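Local coordinates for heterokaryon incompatibility protein s (Podospora anserina, PDB 2WVQ) that forms, through a disordered tail beyond the globular domain, the [het-s] prion and interacts with het-S from incompatible cells to trigger a lethal reaction, at residues R44-R58 against I203-M215. The protein carries 2 engineered substitutions. Numbering follows the deposited sequence.
Sequences RCQLRLDIAKARLSR and ILKDAAGGIDAAM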
loop_
_atom_site.group_PDB
_atom_site.type_symbol
_atom_site.label_atom_id
_atom_site.label_comp_id
_atom_site.label_asym_id
_atom_site.label_seq_id
_atom_site.Cartn_x
_atom_site.Cartn_y
_atom_site.Cartn_z
ATOM N N ARG A 44 -15.846 -13.959 9.291
ATOM C CA ARG A 44 -15.525 -12.665 9.907
ATOM C C ARG A 44 -14.757 -11.730 8.968
ATOM O O ARG A 44 -15.081 -10.555 8.883
ATOM C CB ARG A 44 -14.781 -12.847 11.235
ATOM C CG ARG A 44 -14.429 -11.563 11.992
ATOM C CD ARG A 44 -13.263 -11.854 12.987
ATOM N NE ARG A 44 -12.120 -10.939 12.829
ATOM C CZ ARG A 44 -12.103 -9.645 13.194
ATOM N NH1 ARG A 44 -13.179 -9.057 13.757
ATOM N NH2 ARG A 44 -10.996 -8.920 12.984
ATOM N N CYS A 45 -13.733 -12.246 8.274
ATOM C CA CYS A 45 -12.936 -11.425 7.351
ATOM C C CYS A 45 -13.772 -10.872 6.171
ATOM O O CYS A 45 -13.559 -9.740 5.721
ATOM C CB CYS A 45 -11.725 -12.226 6.849
ATOM S SG CYS A 45 -10.469 -12.400 8.149
ATOM N N GLN A 46 -14.691 -11.689 5.659
ATOM C CA GLN A 46 -15.616 -11.253 4.615
ATOM C C GLN A 46 -16.532 -10.131 5.135
ATOM O O GLN A 46 -16.646 -9.106 4.468
ATOM C CB GLN A 46 -16.437 -12.422 4.065
ATOM C CG GLN A 46 -17.462 -12.030 2.980
ATOM C CD GLN A 46 -16.810 -11.449 1.743
ATOM O OE1 GLN A 46 -16.085 -12.145 1.042
ATOM N NE2 GLN A 46 -17.052 -10.157 1.477
ATOM N N LEU A 47 -17.109 -10.297 6.325
ATOM C CA LEU A 47 -17.915 -9.223 6.943
ATOM C C LEU A 47 -17.121 -7.914 7.180
ATOM O O LEU A 47 -17.690 -6.833 7.038
ATOM C CB LEU A 47 -18.634 -9.703 8.221
ATOM C CG LEU A 47 -19.727 -10.785 8.038
ATOM C CD1 LEU A 47 -20.183 -11.377 9.340
ATOM C CD2 LEU A 47 -20.928 -10.292 7.233
ATOM N N ARG A 48 -15.835 -8.014 7.565
ATOM C CA ARG A 48 -14.949 -6.845 7.734
ATOM C C ARG A 48 -14.786 -6.072 6.409
ATOM O O ARG A 48 -14.843 -4.830 6.395
ATOM C CB ARG A 48 -13.548 -7.238 8.234
ATOM C CG ARG A 48 -13.447 -8.022 9.491
ATOM C CD ARG A 48 -13.298 -7.140 10.724
ATOM N NE ARG A 48 -12.059 -6.355 10.744
ATOM C CZ ARG A 48 -11.773 -5.441 11.678
ATOM N NH1 ARG A 48 -12.644 -5.197 12.661
ATOM N NH2 ARG A 48 -10.623 -4.769 11.635
ATOM N N LEU A 49 -14.593 -6.805 5.310
ATOM C CA LEU A 49 -14.612 -6.243 3.949
ATOM C C LEU A 49 -15.961 -5.575 3.542
ATOM O O LEU A 49 -15.971 -4.474 2.960
ATOM C CB LEU A 49 -14.244 -7.326 2.932
ATOM C CG LEU A 49 -13.044 -7.329 1.967
ATOM C CD1 LEU A 49 -11.796 -6.457 2.323
ATOM C CD2 LEU A 49 -12.645 -8.766 1.645
ATOM N N ASP A 50 -17.078 -6.243 3.828
ATOM C CA ASP A 50 -18.417 -5.707 3.507
ATOM C C ASP A 50 -18.679 -4.417 4.289
ATOM O O ASP A 50 -19.327 -3.506 3.781
ATOM C CB ASP A 50 -19.542 -6.716 3.821
ATOM C CG ASP A 50 -19.394 -8.076 3.078
ATOM O OD1 ASP A 50 -19.963 -9.063 3.591
ATOM O OD2 ASP A 50 -18.765 -8.177 1.991
ATOM N N ILE A 51 -18.209 -4.368 5.533
ATOM C CA ILE A 51 -18.326 -3.180 6.380
ATOM C C ILE A 51 -17.488 -2.006 5.893
ATOM O O ILE A 51 -17.983 -0.866 5.917
ATOM C CB ILE A 51 -18.092 -3.489 7.873
ATOM C CG1 ILE A 51 -19.257 -4.313 8.417
ATOM C CG2 ILE A 51 -17.934 -2.215 8.704
ATOM C CD1 ILE A 51 -18.890 -5.041 9.683
ATOM N N ALA A 52 -16.253 -2.259 5.450
ATOM C CA ALA A 52 -15.416 -1.198 4.855
ATOM C C ALA A 52 -16.072 -0.644 3.592
ATOM O O ALA A 52 -16.046 0.593 3.338
ATOM C CB ALA A 52 -13.991 -1.696 4.547
ATOM N N LYS A 53 -16.650 -1.543 2.798
ATOM C CA LYS A 53 -17.388 -1.148 1.601
ATOM C C LYS A 53 -18.642 -0.340 1.993
ATOM O O LYS A 53 -18.973 0.643 1.344
ATOM C CB LYS A 53 -17.768 -2.371 0.774
ATOM C CG LYS A 53 -18.534 -2.069 -0.499
ATOM C CD LYS A 53 -19.145 -3.353 -1.120
ATOM C CE LYS A 53 -19.237 -3.174 -2.645
ATOM N NZ LYS A 53 -20.017 -4.247 -3.287
ATOM N N ALA A 54 -19.327 -0.759 3.055
ATOM C CA ALA A 54 -20.554 -0.047 3.509
ATOM C C ALA A 54 -20.201 1.363 3.999
ATOM O O ALA A 54 -20.956 2.324 3.802
ATOM C CB ALA A 54 -21.266 -0.845 4.643
ATOM N N ARG A 55 -19.045 1.483 4.635
ATOM C CA ARG A 55 -18.664 2.746 5.228
ATOM C C ARG A 55 -18.201 3.760 4.174
ATOM O O ARG A 55 -18.502 4.987 4.284
ATOM C CB ARG A 55 -17.629 2.546 6.313
ATOM C CG ARG A 55 -17.444 3.803 7.147
ATOM C CD ARG A 55 -16.110 3.832 7.784
ATOM N NE ARG A 55 -15.712 5.160 8.232
ATOM C CZ ARG A 55 -14.488 5.446 8.661
ATOM N NH1 ARG A 55 -13.549 4.490 8.697
ATOM N NH2 ARG A 55 -14.187 6.677 9.037
ATOM N N LEU A 56 -17.497 3.247 3.159
ATOM C CA LEU A 56 -17.091 4.023 1.989
ATOM C C LEU A 56 -18.359 4.489 1.232
ATOM O O LEU A 56 -18.521 5.690 0.902
ATOM C CB LEU A 56 -16.168 3.191 1.057
ATOM C CG LEU A 56 -15.685 3.790 -0.292
ATOM C CD1 LEU A 56 -14.863 5.030 -0.131
ATOM C CD2 LEU A 56 -14.920 2.785 -1.213
ATOM N N SER A 57 -19.269 3.568 0.980
ATOM C CA SER A 57 -20.489 4.007 0.324
ATOM C C SER A 57 -21.349 4.998 1.159
ATOM O O SER A 57 -21.959 5.875 0.566
ATOM C CB SER A 57 -21.288 2.853 -0.251
ATOM O OG SER A 57 -22.207 2.344 0.660
ATOM N N ARG A 58 -21.389 4.853 2.489
ATOM C CA ARG A 58 -22.047 5.806 3.361
ATOM C C ARG A 58 -21.555 7.214 3.124
ATOM O O ARG A 58 -22.365 8.133 3.110
ATOM C CB ARG A 58 -21.982 5.453 4.849
ATOM C CG ARG A 58 -23.044 6.207 5.766
ATOM C CD ARG A 58 -22.816 5.883 7.239
ATOM N NE ARG A 58 -22.785 4.424 7.423
ATOM C CZ ARG A 58 -21.793 3.699 7.958
ATOM N NH1 ARG A 58 -20.702 4.270 8.431
ATOM N NH2 ARG A 58 -21.924 2.376 8.041
ATOM N N ILE A 203 -22.644 -9.010 16.337
ATOM C CA ILE A 203 -21.709 -9.322 15.245
ATOM C C ILE A 203 -21.254 -8.064 14.481
ATOM O O ILE A 203 -20.056 -7.892 14.191
ATOM C CB ILE A 203 -22.299 -10.408 14.272
ATOM C CG1 ILE A 203 -22.284 -11.785 14.953
ATOM C CG2 ILE A 203 -21.520 -10.432 12.902
ATOM C CD1 ILE A 203 -22.919 -12.894 14.133
ATOM N N LEU A 204 -22.202 -7.187 14.158
ATOM C CA LEU A 204 -21.878 -5.896 13.508
ATOM C C LEU A 204 -21.085 -4.963 14.443
ATOM O O LEU A 204 -20.088 -4.402 14.039
ATOM C CB LEU A 204 -23.158 -5.182 13.027
ATOM C CG LEU A 204 -24.020 -5.797 11.929
ATOM C CD1 LEU A 204 -25.263 -4.915 11.772
ATOM C CD2 LEU A 204 -23.243 -5.893 10.579
ATOM N N LYS A 205 -21.564 -4.793 15.674
ATOM C CA LYS A 205 -20.841 -4.086 16.748
ATOM C C LYS A 205 -19.362 -4.545 16.821
ATOM O O LYS A 205 -18.451 -3.711 16.775
ATOM C CB LYS A 205 -21.547 -4.288 18.096
ATOM C CG LYS A 205 -21.095 -3.346 19.196
ATOM C CD LYS A 205 -21.422 -3.898 20.568
ATOM C CE LYS A 205 -20.719 -3.093 21.670
ATOM N NZ LYS A 205 -20.911 -3.659 23.046
ATOM N N ASP A 206 -19.140 -5.865 16.896
ATOM C CA ASP A 206 -17.792 -6.427 16.977
ATOM C C ASP A 206 -16.980 -6.251 15.690
ATOM O O ASP A 206 -15.855 -5.763 15.750
ATOM C CB ASP A 206 -17.835 -7.911 17.349
ATOM C CG ASP A 206 -18.239 -8.152 18.798
ATOM O OD1 ASP A 206 -18.162 -7.224 19.638
ATOM O OD2 ASP A 206 -18.639 -9.296 19.099
ATOM N N ALA A 207 -17.540 -6.661 14.548
ATOM C CA ALA A 207 -16.819 -6.606 13.253
ATOM C C ALA A 207 -16.518 -5.187 12.779
ATOM O O ALA A 207 -15.489 -4.971 12.155
ATOM C CB ALA A 207 -17.565 -7.397 12.161
ATOM N N ALA A 208 -17.401 -4.226 13.103
ATOM C CA ALA A 208 -17.162 -2.820 12.773
ATOM C C ALA A 208 -16.032 -2.209 13.604
ATOM O O ALA A 208 -15.518 -1.146 13.265
ATOM C CB ALA A 208 -18.441 -1.980 12.864
ATOM N N GLY A 209 -15.627 -2.901 14.665
ATOM C CA GLY A 209 -14.533 -2.460 15.513
ATOM C C GLY A 209 -13.285 -2.160 14.710
ATOM O O GLY A 209 -12.816 -2.999 13.929
ATOM N N GLY A 210 -12.753 -0.956 14.899
ATOM C CA GLY A 210 -11.564 -0.505 14.171
ATOM C C GLY A 210 -11.768 0.008 12.747
ATOM O O GLY A 210 -10.838 0.570 12.155
ATOM N N ILE A 211 -12.967 -0.174 12.189
ATOM C CA ILE A 211 -13.194 0.126 10.766
ATOM C C ILE A 211 -14.367 1.068 10.484
ATOM O O ILE A 211 -14.323 1.870 9.549
ATOM C CB ILE A 211 -13.237 -1.180 9.876
ATOM C CG1 ILE A 211 -14.454 -2.055 10.131
ATOM C CG2 ILE A 211 -11.992 -2.047 10.123
ATOM C CD1 ILE A 211 -14.329 -3.454 9.482
ATOM N N ASP A 212 -15.390 0.996 11.326
ATOM C CA ASP A 212 -16.602 1.801 11.148
ATOM C C ASP A 212 -17.286 2.063 12.497
ATOM O O ASP A 212 -18.244 1.349 12.859
ATOM C CB ASP A 212 -17.561 1.084 10.194
ATOM C CG ASP A 212 -18.750 1.950 9.786
ATOM O OD1 ASP A 212 -19.013 2.985 10.441
ATOM O OD2 ASP A 212 -19.446 1.560 8.838
ATOM N N ALA A 213 -16.797 3.079 13.221
ATOM C CA ALA A 213 -17.339 3.486 14.539
ATOM C C ALA A 213 -18.831 3.850 14.518
ATOM O O ALA A 213 -19.550 3.552 15.482
ATOM C CB ALA A 213 -16.541 4.628 15.119
ATOM N N ALA A 214 -19.278 4.499 13.445
ATOM C CA ALA A 214 -20.691 4.847 13.259
ATOM C C ALA A 214 -21.614 3.608 13.304
ATOM O O ALA A 214 -22.621 3.604 14.035
ATOM C CB ALA A 214 -20.886 5.664 11.983
ATOM N N MET A 215 -21.234 2.554 12.579
ATOM C CA MET A 215 -21.948 1.255 12.609
ATOM C C MET A 215 -21.817 0.559 13.947
ATOM O O MET A 215 -22.771 -0.014 14.470
ATOM C CB MET A 215 -21.446 0.330 11.494
ATOM C CG MET A 215 -22.155 -1.033 11.439
ATOM S SD MET A 215 -21.676 -2.156 10.109
ATOM C CE MET A 215 -21.730 -1.169 8.608
#
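Arg58 meets Asp212 end-on, in a two-pronged salt bridge: NH2 of Arg58 lies 2.7 Å from OD2 of Asp212, which accepts on its syn lone pair, while NH1 of Arg58 reaches OD1 of Asp212 at 2.9 Å. The two flat groups are twisted 40° apart. OD1 also takes the backbone N of Met215, from above the carboxylate plane, in a nearly straight bond (168°). One aspartate is thus the N-cap of helix 213-224 and ties it to helix 42-62, a double engagement that would probably favour its charged form.

At the other end, Arg48 bends at chi2 and chi3 to bring NH1 to the turn after helix 198-207. NH1 of Arg48 donates to O of Gly209 at an unusually short 2.5 Å, with a weak second bond to O of Ala207. Ile211 CG2 presses on one face of this guanidinium, and Arg44 NH2 lies over the opposite one. Between these poles, Arg55 NH1 bonds weakly to Ile211 O, while the stronger partners of this side chain are Asp172, at NH2, and Glu175, at NE.

The apolar centre is Ile51. Its CD1 sits 3.7 Å from CB of Ala207, its CG2 packs on CG1 of Ile211 and CB of Asp212, and its CG1 touches Met215 SD, whose methyl CE bends over to CB of Ala54.

The short segments 44-58 and 203-207 cross at -80°, and the turn after 207 lies against helix 42-62, held by Arg48 and Ile211, inside this helical globular domain. Helix 157-176 flanks the contact, with Val164 on Ile211; helix 124-140 covers Ile203, and Glu191 of helix 181-191 also pairs with Arg58.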